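Local coordinates for protein enolase (alpha proteobacterium BAL199, PDB 3UGV) that probably catalyses a magnesium-dependent reaction of a carboxylate substrate, as other members of the mandelate racemase and muconate lactonizing enzyme branch of the enolase superfamily do, at residues 106-109 with 110-114; 114-117 with 118-122; 211-215 with 216-220; 257-260 with 261-264; 379-382 with 383-386. One frame throughout, in Å; residues are numbered along the deposited sequence.

Contact 1 of 5, residues 106-109 with 110-114; sequences EIYD and KTRKS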
loop_
_atom_site.group_PDB
_atom_site.type_symbol
_atom_site.label_atom_id
_atom_site.label_comp_id
_atom_site.label_asym_id
_atom_site.label_seq_id
_atom_site.Cartn_x
_atom_site.Cartn_y
_atom_site.Cartn_z
ATOM N N GLU F 106 -16.229 -27.208 21.866
ATOM C CA GLU F 106 -16.466 -28.311 20.946
ATOM C C GLU F 106 -17.817 -28.132 20.275
ATOM O O GLU F 106 -17.978 -28.399 19.088
ATOM C CB GLU F 106 -16.376 -29.658 21.669
ATOM C CG GLU F 106 -14.994 -29.902 22.271
ATOM C CD GLU F 106 -14.785 -31.315 22.792
ATOM O OE1 GLU F 106 -15.722 -32.145 22.712
ATOM O OE2 GLU F 106 -13.666 -31.590 23.286
ATOM N N ILE F 107 -18.779 -27.649 21.048
ATOM C CA ILE F 107 -20.133 -27.465 20.561
ATOM C C ILE F 107 -20.240 -26.308 19.564
ATOM O O ILE F 107 -20.960 -26.402 18.577
ATOM C CB ILE F 107 -21.092 -27.235 21.728
ATOM C CG1 ILE F 107 -21.227 -28.517 22.552
ATOM C CG2 ILE F 107 -22.433 -26.760 21.225
ATOM C CD1 ILE F 107 -22.235 -28.424 23.696
ATOM N N TYR F 108 -19.528 -25.223 19.830
ATOM C CA TYR F 108 -19.524 -24.072 18.934
ATOM C C TYR F 108 -19.024 -24.525 17.564
ATOM O O TYR F 108 -19.596 -24.168 16.541
ATOM C CB TYR F 108 -18.643 -22.959 19.516
ATOM C CG TYR F 108 -18.528 -21.680 18.695
ATOM C CD1 TYR F 108 -19.628 -20.852 18.489
ATOM C CD2 TYR F 108 -17.304 -21.280 18.169
ATOM C CE1 TYR F 108 -19.516 -19.675 17.755
ATOM C CE2 TYR F 108 -17.183 -20.106 17.435
ATOM C CZ TYR F 108 -18.290 -19.307 17.230
ATOM O OH TYR F 108 -18.166 -18.137 16.499
ATOM N N ASP F 109 -17.977 -25.343 17.541
ATOM C CA ASP F 109 -17.490 -25.875 16.274
ATOM C C ASP F 109 -18.501 -26.809 15.591
ATOM O O ASP F 109 -18.760 -26.666 14.397
ATOM C CB ASP F 109 -16.147 -26.570 16.447
ATOM C CG ASP F 109 -15.696 -27.275 15.183
ATOM O OD1 ASP F 109 -15.174 -26.579 14.280
ATOM O OD2 ASP F 109 -15.867 -28.518 15.093
ATOM N N LYS F 110 -19.079 -27.743 16.348
ATOM C CA LYS F 110 -20.060 -28.697 15.803
ATOM C C LYS F 110 -21.351 -28.046 15.286
ATOM O O LYS F 110 -21.870 -28.449 14.250
ATOM C CB LYS F 110 -20.415 -29.780 16.834
ATOM C CG LYS F 110 -19.230 -30.629 17.319
ATOM C CD LYS F 110 -19.648 -31.580 18.446
ATOM C CE LYS F 110 -18.471 -32.416 18.934
ATOM N NZ LYS F 110 -18.892 -33.429 19.945
ATOM N N THR F 111 -21.876 -27.059 16.010
ATOM C CA THR F 111 -23.075 -26.352 15.563
ATOM C C THR F 111 -22.850 -25.542 14.278
ATOM O O THR F 111 -23.687 -25.563 13.371
ATOM C CB THR F 111 -23.660 -25.438 16.659
ATOM O OG1 THR F 111 -22.713 -24.418 17.009
ATOM C CG2 THR F 111 -24.010 -26.251 17.895
ATOM N N ARG F 112 -21.724 -24.836 14.198
ATOM C CA ARG F 112 -21.388 -24.067 13.001
ATOM C C ARG F 112 -21.091 -24.943 11.783
ATOM O O ARG F 112 -21.446 -24.582 10.659
ATOM C CB ARG F 112 -20.226 -23.114 13.267
ATOM C CG ARG F 112 -20.586 -21.983 14.223
ATOM C CD ARG F 112 -19.476 -20.943 14.300
ATOM N NE ARG F 112 -19.725 -19.795 13.433
ATOM C CZ ARG F 112 -18.761 -19.041 12.914
ATOM N NH1 ARG F 112 -17.491 -19.331 13.173
ATOM N NH2 ARG F 112 -19.061 -18.008 12.135
ATOM N N LYS F 113 -20.443 -26.089 11.997
ATOM C CA LYS F 113 -20.210 -27.034 10.901
ATOM C C LYS F 113 -21.519 -27.586 10.339
ATOM O O LYS F 113 -21.645 -27.770 9.131
ATOM C CB LYS F 113 -19.327 -28.207 11.336
ATOM C CG LYS F 113 -17.834 -27.915 11.422
ATOM C CD LYS F 113 -17.055 -29.216 11.690
ATOM C CE LYS F 113 -15.620 -28.968 12.169
ATOM N NZ LYS F 113 -14.762 -28.253 11.176
ATOM N N SER F 114 -22.491 -27.859 11.208
ATOM C CA SER F 114 -23.744 -28.478 10.762
ATOM C C SER F 114 -24.517 -27.599 9.769
ATOM O O SER F 114 -25.296 -28.110 8.951
ATOM C CB SER F 114 -24.643 -28.842 11.950
ATOM O OG SER F 114 -25.275 -27.690 12.500
#

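Contact 2 of 5, residues 114-117 with 118-122; sequences SLHF and VGYAG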
loop_
_atom_site.group_PDB
_atom_site.type_symbol
_atom_site.label_atom_id
_atom_site.label_comp_id
_atom_site.label_asym_id
_atom_site.label_seq_id
_atom_site.Cartn_x
_atom_site.Cartn_y
_atom_site.Cartn_z
ATOM N N SER F 114 -22.491 -27.859 11.208
ATOM C CA SER F 114 -23.744 -28.478 10.762
ATOM C C SER F 114 -24.517 -27.599 9.769
ATOM O O SER F 114 -25.296 -28.110 8.951
ATOM C CB SER F 114 -24.643 -28.842 11.950
ATOM O OG SER F 114 -25.275 -27.690 12.500
ATOM N N LEU F 115 -24.299 -26.283 9.844
ATOM C CA LEU F 115 -25.001 -25.338 8.977
ATOM C C LEU F 115 -24.112 -24.555 7.989
ATOM O O LEU F 115 -24.578 -23.580 7.381
ATOM C CB LEU F 115 -25.841 -24.358 9.810
ATOM C CG LEU F 115 -27.076 -24.887 10.557
ATOM C CD1 LEU F 115 -27.865 -23.718 11.137
ATOM C CD2 LEU F 115 -27.963 -25.739 9.651
ATOM N N HIS F 116 -22.857 -24.975 7.805
ATOM C CA HIS F 116 -21.934 -24.200 6.962
ATOM C C HIS F 116 -22.398 -24.027 5.499
ATOM O O HIS F 116 -22.073 -23.031 4.864
ATOM C CB HIS F 116 -20.494 -24.742 7.037
ATOM C CG HIS F 116 -20.198 -25.847 6.067
ATOM N ND1 HIS F 116 -20.528 -27.164 6.308
ATOM C CD2 HIS F 116 -19.581 -25.832 4.860
ATOM C CE1 HIS F 116 -20.137 -27.911 5.288
ATOM N NE2 HIS F 116 -19.562 -27.127 4.396
ATOM N N PHE F 117 -23.156 -24.989 4.979
ATOM C CA PHE F 117 -23.684 -24.929 3.614
ATOM C C PHE F 117 -24.753 -23.851 3.449
ATOM O O PHE F 117 -24.998 -23.383 2.338
ATOM C CB PHE F 117 -24.288 -26.274 3.203
ATOM C CG PHE F 117 -23.274 -27.300 2.784
ATOM C CD1 PHE F 117 -22.386 -27.040 1.753
ATOM C CD2 PHE F 117 -23.226 -28.541 3.403
ATOM C CE1 PHE F 117 -21.459 -27.991 1.355
ATOM C CE2 PHE F 117 -22.305 -29.494 3.010
ATOM C CZ PHE F 117 -21.420 -29.218 1.983
ATOM N N VAL F 118 -25.416 -23.481 4.541
ATOM C CA VAL F 118 -26.319 -22.342 4.489
ATOM C C VAL F 118 -25.705 -21.137 5.203
ATOM O O VAL F 118 -26.410 -20.270 5.723
ATOM C CB VAL F 118 -27.756 -22.661 4.988
ATOM C CG1 VAL F 118 -28.442 -23.672 4.054
ATOM C CG2 VAL F 118 -27.738 -23.152 6.418
ATOM N N GLY F 119 -24.376 -21.086 5.203
ATOM C CA GLY F 119 -23.670 -19.880 5.591
ATOM C C GLY F 119 -23.271 -19.817 7.046
ATOM O O GLY F 119 -24.009 -20.281 7.916
ATOM N N TYR F 120 -22.095 -19.243 7.302
ATOM C CA TYR F 120 -21.602 -19.063 8.661
ATOM C C TYR F 120 -22.241 -17.832 9.295
ATOM O O TYR F 120 -22.413 -17.767 10.511
ATOM C CB TYR F 120 -20.066 -18.951 8.692
ATOM C CG TYR F 120 -19.359 -20.268 8.474
ATOM C CD1 TYR F 120 -19.374 -21.255 9.449
ATOM C CD2 TYR F 120 -18.685 -20.530 7.289
ATOM C CE1 TYR F 120 -18.743 -22.470 9.244
ATOM C CE2 TYR F 120 -18.050 -21.738 7.077
ATOM C CZ TYR F 120 -18.083 -22.702 8.056
ATOM O OH TYR F 120 -17.451 -23.900 7.850
ATOM N N ALA F 121 -22.597 -16.853 8.469
ATOM C CA ALA F 121 -23.193 -15.634 8.999
ATOM C C ALA F 121 -24.710 -15.761 8.997
ATOM O O ALA F 121 -25.254 -16.713 8.436
ATOM C CB ALA F 121 -22.727 -14.407 8.200
ATOM N N GLY F 122 -25.394 -14.816 9.638
ATOM C CA GLY F 122 -26.846 -14.790 9.610
ATOM C C GLY F 122 -27.515 -15.765 10.563
ATOM O O GLY F 122 -27.000 -16.036 11.646
#

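Contact 3 of 5, residues 211-215 with 216-220; sequences AVWDA and VGRDT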
loop_
_atom_site.group_PDB
_atom_site.type_symbol
_atom_site.label_atom_id
_atom_site.label_comp_id
_atom_site.label_asym_id
_atom_site.label_seq_id
_atom_site.Cartn_x
_atom_site.Cartn_y
_atom_site.Cartn_z
ATOM N N ALA F 211 -30.983 20.064 23.126
ATOM C CA ALA F 211 -32.032 20.010 24.146
ATOM C C ALA F 211 -31.723 18.982 25.242
ATOM O O ALA F 211 -31.960 19.225 26.430
ATOM C CB ALA F 211 -33.379 19.715 23.503
ATOM N N VAL F 212 -31.195 17.831 24.839
ATOM C CA VAL F 212 -30.816 16.801 25.799
ATOM C C VAL F 212 -29.724 17.307 26.744
ATOM O O VAL F 212 -29.810 17.152 27.957
ATOM C CB VAL F 212 -30.332 15.508 25.091
ATOM C CG1 VAL F 212 -29.605 14.619 26.069
ATOM C CG2 VAL F 212 -31.503 14.766 24.447
ATOM N N TRP F 213 -28.695 17.917 26.178
ATOM C CA TRP F 213 -27.602 18.448 26.971
ATOM C C TRP F 213 -28.038 19.621 27.854
ATOM O O TRP F 213 -27.532 19.778 28.951
ATOM C CB TRP F 213 -26.451 18.864 26.056
ATOM C CG TRP F 213 -25.443 17.768 25.819
ATOM C CD1 TRP F 213 -25.087 16.781 26.693
ATOM C CD2 TRP F 213 -24.661 17.553 24.632
ATOM N NE1 TRP F 213 -24.128 15.970 26.129
ATOM C CE2 TRP F 213 -23.844 16.426 24.868
ATOM C CE3 TRP F 213 -24.562 18.210 23.399
ATOM C CZ2 TRP F 213 -22.943 15.941 23.916
ATOM C CZ3 TRP F 213 -23.664 17.730 22.456
ATOM C CH2 TRP F 213 -22.871 16.602 22.719
ATOM N N ASP F 214 -28.965 20.450 27.379
ATOM C CA ASP F 214 -29.493 21.527 28.213
ATOM C C ASP F 214 -30.186 20.916 29.430
ATOM O O ASP F 214 -30.203 21.503 30.519
ATOM C CB ASP F 214 -30.468 22.431 27.435
ATOM C CG ASP F 214 -29.764 23.325 26.387
ATOM O OD1 ASP F 214 -28.518 23.501 26.465
ATOM O OD2 ASP F 214 -30.469 23.855 25.484
ATOM N N ALA F 215 -30.737 19.721 29.241
ATOM C CA ALA F 215 -31.471 19.033 30.300
ATOM C C ALA F 215 -30.617 18.205 31.267
ATOM O O ALA F 215 -30.954 18.109 32.449
ATOM C CB ALA F 215 -32.546 18.146 29.683
ATOM N N VAL F 216 -29.534 17.591 30.787
ATOM C CA VAL F 216 -28.756 16.681 31.647
ATOM C C VAL F 216 -27.273 17.009 31.773
ATOM O O VAL F 216 -26.549 16.327 32.504
ATOM C CB VAL F 216 -28.851 15.223 31.193
ATOM C CG1 VAL F 216 -30.283 14.780 31.128
ATOM C CG2 VAL F 216 -28.162 15.045 29.827
ATOM N N GLY F 217 -26.815 18.022 31.048
ATOM C CA GLY F 217 -25.433 18.474 31.148
ATOM C C GLY F 217 -24.424 17.708 30.307
ATOM O O GLY F 217 -24.579 16.509 30.067
ATOM N N ARG F 218 -23.373 18.398 29.872
ATOM C CA ARG F 218 -22.343 17.774 29.042
ATOM C C ARG F 218 -21.420 16.857 29.844
ATOM O O ARG F 218 -20.543 16.205 29.294
ATOM C CB ARG F 218 -21.558 18.819 28.241
ATOM C CG ARG F 218 -22.305 19.289 26.991
ATOM C CD ARG F 218 -21.642 20.493 26.361
ATOM N NE ARG F 218 -22.209 20.827 25.053
ATOM C CZ ARG F 218 -23.423 21.350 24.862
ATOM N NH1 ARG F 218 -24.233 21.583 25.896
ATOM N NH2 ARG F 218 -23.836 21.636 23.630
ATOM N N ASP F 219 -21.624 16.812 31.152
ATOM C CA ASP F 219 -21.012 15.771 31.951
ATOM C C ASP F 219 -21.591 14.385 31.614
ATOM O O ASP F 219 -21.096 13.361 32.084
ATOM C CB ASP F 219 -21.240 16.046 33.417
ATOM C CG ASP F 219 -20.381 15.179 34.291
ATOM O OD1 ASP F 219 -19.153 15.427 34.306
ATOM O OD2 ASP F 219 -20.921 14.254 34.946
ATOM N N THR F 220 -22.657 14.374 30.824
ATOM C CA THR F 220 -23.279 13.151 30.344
ATOM C C THR F 220 -22.860 12.938 28.898
ATOM O O THR F 220 -23.135 13.780 28.040
ATOM C CB THR F 220 -24.823 13.237 30.384
ATOM O OG1 THR F 220 -25.259 13.537 31.714
ATOM C CG2 THR F 220 -25.436 11.928 29.961
HETATM O O HOH W 1 -25.002 21.619 28.533
#

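Contact 4 of 5, residues 257-260 with 261-264; sequences DNFD and GYAQ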
loop_
_atom_site.group_PDB
_atom_site.type_symbol
_atom_site.label_atom_id
_atom_site.label_comp_id
_atom_site.label_asym_id
_atom_site.label_seq_id
_atom_site.Cartn_x
_atom_site.Cartn_y
_atom_site.Cartn_z
ATOM N N ASP F 257 -22.343 -3.502 5.881
ATOM C CA ASP F 257 -21.251 -4.153 5.142
ATOM C C ASP F 257 -20.542 -3.241 4.135
ATOM O O ASP F 257 -19.723 -3.704 3.342
ATOM C CB ASP F 257 -21.714 -5.464 4.471
ATOM C CG ASP F 257 -22.803 -5.243 3.431
ATOM O OD1 ASP F 257 -23.275 -4.100 3.290
ATOM O OD2 ASP F 257 -23.194 -6.220 2.761
ATOM N N ASN F 258 -20.853 -1.946 4.173
ATOM C CA ASN F 258 -20.173 -0.982 3.313
ATOM C C ASN F 258 -18.879 -0.495 3.948
ATOM O O ASN F 258 -18.839 0.602 4.496
ATOM C CB ASN F 258 -21.083 0.218 2.984
ATOM C CG ASN F 258 -20.431 1.181 2.028
ATOM O OD1 ASN F 258 -19.383 0.869 1.479
ATOM N ND2 ASN F 258 -21.045 2.356 1.811
ATOM N N PHE F 259 -17.826 -1.303 3.868
ATOM C CA PHE F 259 -16.548 -0.973 4.496
ATOM C C PHE F 259 -15.777 0.121 3.758
ATOM O O PHE F 259 -15.031 0.890 4.379
ATOM C CB PHE F 259 -15.654 -2.217 4.608
ATOM C CG PHE F 259 -16.129 -3.226 5.607
ATOM C CD1 PHE F 259 -17.199 -2.957 6.429
ATOM C CD2 PHE F 259 -15.472 -4.441 5.745
ATOM C CE1 PHE F 259 -17.638 -3.899 7.364
ATOM C CE2 PHE F 259 -15.900 -5.376 6.674
ATOM C CZ PHE F 259 -16.992 -5.099 7.483
ATOM N N ASP F 260 -15.920 0.179 2.435
ATOM C CA ASP F 260 -15.287 1.267 1.689
ATOM C C ASP F 260 -15.823 2.606 2.183
ATOM O O ASP F 260 -15.057 3.537 2.364
ATOM C CB ASP F 260 -15.505 1.128 0.185
ATOM C CG ASP F 260 -14.953 -0.180 -0.368
ATOM O OD1 ASP F 260 -13.765 -0.503 -0.139
ATOM O OD2 ASP F 260 -15.724 -0.894 -1.025
ATOM N N GLY F 261 -17.136 2.692 2.407
ATOM C CA GLY F 261 -17.765 3.913 2.899
ATOM C C GLY F 261 -17.375 4.220 4.335
ATOM O O GLY F 261 -17.094 5.365 4.690
ATOM N N TYR F 262 -17.345 3.188 5.172
ATOM C CA TYR F 262 -16.957 3.364 6.564
ATOM C C TYR F 262 -15.535 3.908 6.687
ATOM O O TYR F 262 -15.307 4.857 7.436
ATOM C CB TYR F 262 -17.145 2.068 7.340
ATOM C CG TYR F 262 -18.557 1.903 7.859
ATOM C CD1 TYR F 262 -19.161 2.908 8.597
ATOM C CD2 TYR F 262 -19.285 0.752 7.611
ATOM C CE1 TYR F 262 -20.454 2.776 9.079
ATOM C CE2 TYR F 262 -20.577 0.608 8.085
ATOM C CZ TYR F 262 -21.156 1.630 8.819
ATOM O OH TYR F 262 -22.442 1.493 9.307
ATOM N N ALA F 263 -14.592 3.341 5.928
ATOM C CA ALA F 263 -13.225 3.851 5.934
ATOM C C ALA F 263 -13.160 5.334 5.552
ATOM O O ALA F 263 -12.378 6.069 6.133
ATOM C CB ALA F 263 -12.291 3.007 5.028
ATOM N N GLN F 264 -13.972 5.771 4.588
ATOM C CA GLN F 264 -13.993 7.186 4.185
ATOM C C GLN F 264 -14.502 8.094 5.305
ATOM O O GLN F 264 -13.926 9.152 5.584
ATOM C CB GLN F 264 -14.860 7.407 2.941
ATOM C CG GLN F 264 -14.315 6.803 1.675
ATOM C CD GLN F 264 -12.993 7.417 1.259
ATOM O OE1 GLN F 264 -12.895 8.631 1.081
ATOM N NE2 GLN F 264 -11.965 6.580 1.108
HETATM O O HOH W 2 -12.775 3.897 0.711
#

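Contact 5 of 5, residues 379-382 with 383-386; sequences WDED and VVAA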
loop_
_atom_site.group_PDB
_atom_site.type_symbol
_atom_site.label_atom_id
_atom_site.label_comp_id
_atom_site.label_asym_id
_atom_site.label_seq_id
_atom_site.Cartn_x
_atom_site.Cartn_y
_atom_site.Cartn_z
ATOM N N TRP F 379 -36.001 -17.442 35.426
ATOM C CA TRP F 379 -37.134 -16.913 34.686
ATOM C C TRP F 379 -38.286 -16.550 35.621
ATOM O O TRP F 379 -38.528 -17.228 36.620
ATOM C CB TRP F 379 -37.630 -17.911 33.642
ATOM C CG TRP F 379 -36.605 -18.450 32.685
ATOM C CD1 TRP F 379 -36.421 -19.757 32.351
ATOM C CD2 TRP F 379 -35.651 -17.703 31.913
ATOM N NE1 TRP F 379 -35.408 -19.878 31.434
ATOM C CE2 TRP F 379 -34.917 -18.634 31.144
ATOM C CE3 TRP F 379 -35.339 -16.347 31.805
ATOM C CZ2 TRP F 379 -33.888 -18.253 30.276
ATOM C CZ3 TRP F 379 -34.314 -15.967 30.937
ATOM C CH2 TRP F 379 -33.602 -16.920 30.190
ATOM N N ASP F 380 -38.989 -15.471 35.295
ATOM C CA ASP F 380 -40.249 -15.154 35.951
ATOM C C ASP F 380 -41.375 -15.854 35.192
ATOM O O ASP F 380 -41.970 -15.283 34.271
ATOM C CB ASP F 380 -40.474 -13.644 35.983
ATOM C CG ASP F 380 -41.707 -13.254 36.771
ATOM O OD1 ASP F 380 -42.738 -13.948 36.641
ATOM O OD2 ASP F 380 -41.640 -12.255 37.521
ATOM N N GLU F 381 -41.652 -17.096 35.585
ATOM C CA GLU F 381 -42.555 -17.973 34.840
ATOM C C GLU F 381 -43.996 -17.465 34.688
ATOM O O GLU F 381 -44.691 -17.867 33.757
ATOM C CB GLU F 381 -42.523 -19.392 35.414
ATOM C CG GLU F 381 -41.188 -20.110 35.202
ATOM C CD GLU F 381 -40.938 -20.478 33.743
ATOM O OE1 GLU F 381 -41.856 -20.303 32.906
ATOM O OE2 GLU F 381 -39.817 -20.946 33.435
ATOM N N ASP F 382 -44.439 -16.582 35.581
ATOM C CA ASP F 382 -45.738 -15.920 35.416
ATOM C C ASP F 382 -45.727 -14.993 34.199
ATOM O O ASP F 382 -46.529 -15.142 33.267
ATOM C CB ASP F 382 -46.116 -15.125 36.669
ATOM C CG ASP F 382 -46.485 -16.019 37.837
ATOM O OD1 ASP F 382 -46.892 -17.181 37.594
ATOM O OD2 ASP F 382 -46.374 -15.557 38.996
ATOM N N VAL F 383 -44.805 -14.038 34.217
ATOM C CA VAL F 383 -44.608 -13.137 33.099
ATOM C C VAL F 383 -44.369 -13.928 31.819
ATOM O O VAL F 383 -44.874 -13.562 30.756
ATOM C CB VAL F 383 -43.420 -12.202 33.350
ATOM C CG1 VAL F 383 -43.205 -11.301 32.156
ATOM C CG2 VAL F 383 -43.656 -11.373 34.602
ATOM N N VAL F 384 -43.599 -15.012 31.919
ATOM C CA VAL F 384 -43.356 -15.859 30.754
ATOM C C VAL F 384 -44.654 -16.425 30.184
ATOM O O VAL F 384 -44.877 -16.384 28.970
ATOM C CB VAL F 384 -42.369 -17.011 31.059
ATOM C CG1 VAL F 384 -42.362 -18.035 29.923
ATOM C CG2 VAL F 384 -40.987 -16.457 31.268
ATOM N N ALA F 385 -45.513 -16.950 31.055
ATOM C CA ALA F 385 -46.778 -17.544 30.613
ATOM C C ALA F 385 -47.675 -16.507 29.943
ATOM O O ALA F 385 -48.250 -16.754 28.875
ATOM C CB ALA F 385 -47.499 -18.196 31.781
ATOM N N ALA F 386 -47.782 -15.344 30.579
ATOM C CA ALA F 386 -48.588 -14.243 30.063
ATOM C C ALA F 386 -48.111 -13.724 28.698
ATOM O O ALA F 386 -48.819 -12.958 28.040
ATOM C CB ALA F 386 -48.640 -13.100 31.086
#

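Contact 1 of 5, residues 106-109 with 110-114
Glu106 and Lys110 meet along regular alpha-helix 104-114, in the N-terminal domain of this enolase-superfamily fold. Lys110 N donates to Glu106 O at 3.0 Å, and the extended Lys110 chain passes close to the same carbonyl. The charged ends are near but do not pair: Glu106 OE1 is 4.4 Å from Lys110 NZ. Both have partners elsewhere. Glu106 OE2 is hydrogen-bonded to Thr154 of the second subunit, and Lys110 NZ to Gln100.

Ile107 O takes a nearly straight bond from Thr111 N at 2.8 Å. On the buried side, Ile107 CG2 touches Thr111 CG2 at 3.7 Å. Both residues also pack on helices 83-97 and 123-142. Thr111 OG1 lies between its backbone N and carbonyl carbon (chi1 62°), which turns the hydroxyl back to the preceding turn. Ile107 O and Tyr108 O are both within reach of it.

Tyr108 runs beside Arg112, pointing the same way. Arg112 CD lies over one face of the ring, 3.8 Å from its centroid, in a CH-pi contact. The guanidinium is turned only 15° from the ring plane, and Tyr108 OH lies over one of its faces. Tyr108 also touches Ser308 and Arg312 of helix 306-320.

Asp109 meets Lys113 on the solvent side. Lys113 CE comes closest, 3.0 Å from Asp109 OD2. The bend at the last torsion (chi4 -62°) sets the position of Lys113 NZ, which makes a salt bridge to Asp109 OD1 at 3.6 Å.

Contact 2 of 5, residues 114-117 with 118-122
Val118 closes a tight 3-10 turn with Leu115 in the loop between helices 104-114 and 123-142. Val118 N donates to Leu115 O at 3.0 Å, from well above the carbonyl plane. The apolar parts follow: Val118 CG2 lies 4.1 Å from Leu115 CB. Both side chains also touch Ser124 of the next helix.

Gly119 repeats the pattern one residue on. Its N donates to His116 O at 3.0 Å, again from above the carbonyl plane. Its phi of 94° and psi of 143° would jam a CB against the preceding carbonyl oxygen, so the bend suits a residue without one.

Tyr120 then folds back over His116. The two side chains lie side by side and point the same way. His116 CG sits between its backbone N and carbonyl carbon (chi1 87°). This turns the ring back toward the end of the helix, where ND1 is hydrogen-bonded to Lys113 O. His116 NE2 sits over the centre of the Phe117 ring.

The turn is also a subunit contact. Phe117 stacks on Tyr78 of the third subunit, and Tyr120 N is hydrogen-bonded to Tyr256 OH of that same subunit. Within the loop, His116 CB lies 3.3 Å from both CZ and OH of Tyr120.

Contact 3 of 5, residues 211-215 with 216-220
Trp213 NE1 donates to Thr220 O at 3.1 Å, tying the last turns of helix 202-216 to the residue just before strand 221-225 in the C-terminal barrel domain. The bond is nearly straight at the hydrogen (161°), and the oxygen lies in the indole plane. Gly217, with positive phi (84°), ends the helix, and its N donates to Trp213 O at 2.8 Å. A type I turn from Gly217 to Thr220 then brings the acceptor round to the ring. Water 1 donates to Trp213 O and accepts a weak bond from Arg218 NH1.

Arg218 crosses the indole at about a right angle. Its CG sits over the five-membered ring, 3.6 Å from the centroid, in a CH-pi contact. The guanidinium reaches past the rim at Trp213 CE3, which lies over one of its faces; the planes are 32° apart. Arg218 NH2 forms a salt bridge with Glu210. Replacing Trp213 by an alanine would probably deprive Thr220 O of its indole donor and take away the flat surface under the Arg218 chain, leaving that chain held mainly by its polar end.

Behind this, Val212 and Val216 run side by side toward helix 171-183. Val212 CG1 lies 4.0 Å from Val216 CG2.

Contact 4 of 5, residues 257-260 with 261-264
Asn258 caps helix 259-268 from the N-cap position. Its OD1 accepts from Gly261 N at 3.0 Å, the donor standing above the amide plane. Asn258 CG is anti to the backbone N (chi1 -176°), which swings the amide over the first turn. A side chain at Gly261 would run into Asn258 ND2, so the cap fits a bare CA. The regular helix bonds start at once: Tyr262 N donates to Asn258 O at 3.1 Å, and Ala263 N to Phe259 O at 2.9 Å.

Farther out, the Phe259 and Tyr262 rings meet at their edges, with Phe259 CD1 4.4 Å from Tyr262 CD2. The bond from Gln264 N to Asp260 O is weak. Water 2 reinforces that turn: it donates to Asp260 O and accepts from Gln264 NE2, each at 2.8 Å. The Asp260 carboxylate points to the third subunit, where OD2 is hydrogen-bonded to His286 and OD1 to Gln290. Trp320 of the fourth subunit packs on Asn258 and Asp260.

The helix is the crossover of a beta-alpha-beta unit between parallel strands 249-251 and 273-275. Tyr262 packs between helix and sheet, touching Leu273 and Ile275 on the second strand and Glu252 and Pro253 just after the first.

Contact 5 of 5, residues 379-382 with 383-386
The Asp380 carboxylate has Val383 over one face, where both the backbone N and the methyl CG2 of that residue arrive. Val383 N donates to Asp380 OD1 at 3.2 Å, from 49° out of the carboxylate plane. The bond is nonetheless straight at the hydrogen (170°). Val383 CG2 sits 3.4 Å from Asp380 OD1, and the two side chains cross at about a right angle. The second flat group, the Glu381 carboxylate, lies alongside Val384: its OE1 is 3.8 Å from Val384 CG1, and OE1 also forms a salt bridge with Arg36. The Trp379 indole turns away from the helix, and its NE1 is hydrogen-bonded to Asp62.

Asp380 is the N-cap of helix 381-387. Its CG is anti to the backbone N (chi1 -175°), which brings OD1 over the first turn. OD1 also takes a weak bond from Asp382 N at 3.3 Å. The Asp380 carbonyl starts the helix proper, accepting from Val384 N at 2.9 Å. Ala386 N closes the next turn on Asp382 O at 3.0 Å.

Trp379 and Val384 stand just before the cap and four residues after it. Trp379 CB meets Val384 CG2 at 4.4 Å, as in a hydrophobic staple. Both lean on Leu60 of strand 52-65 and on Arg36 of strand 30-47.

With an alanine at Asp380, Val383 N would probably be left without its capping acceptor and the first turn would be likely to fray. A carboxylate facing the amides of a helix start is likely to have its negative charge stabilised there.

How the contacts relate
Contacts 1 and 2 are one piece of the N-terminal domain. They share Ser114, and Arg112 NH2 packs on Tyr120 CB at 3.7 Å. Contacts 3 and 4 belong to the barrel domain, with nearest atoms about 20 Å apart. Contact 3 leads into strand 221-225, which ends on the magnesium ligand Asp225. Contact 4 follows the strand that carries Glu251, another ligand with Glu277. A bound magnesium lies about 6 Å from the Gln264 side chain. Contacts 2 and 4 come within about 10 Å at their nearest atoms, and both touch the third subunit. Contact 5 lies about 17 Å from contact 1 between nearest atoms, on the sheet of strands 30-47, 52-65 and 71-75.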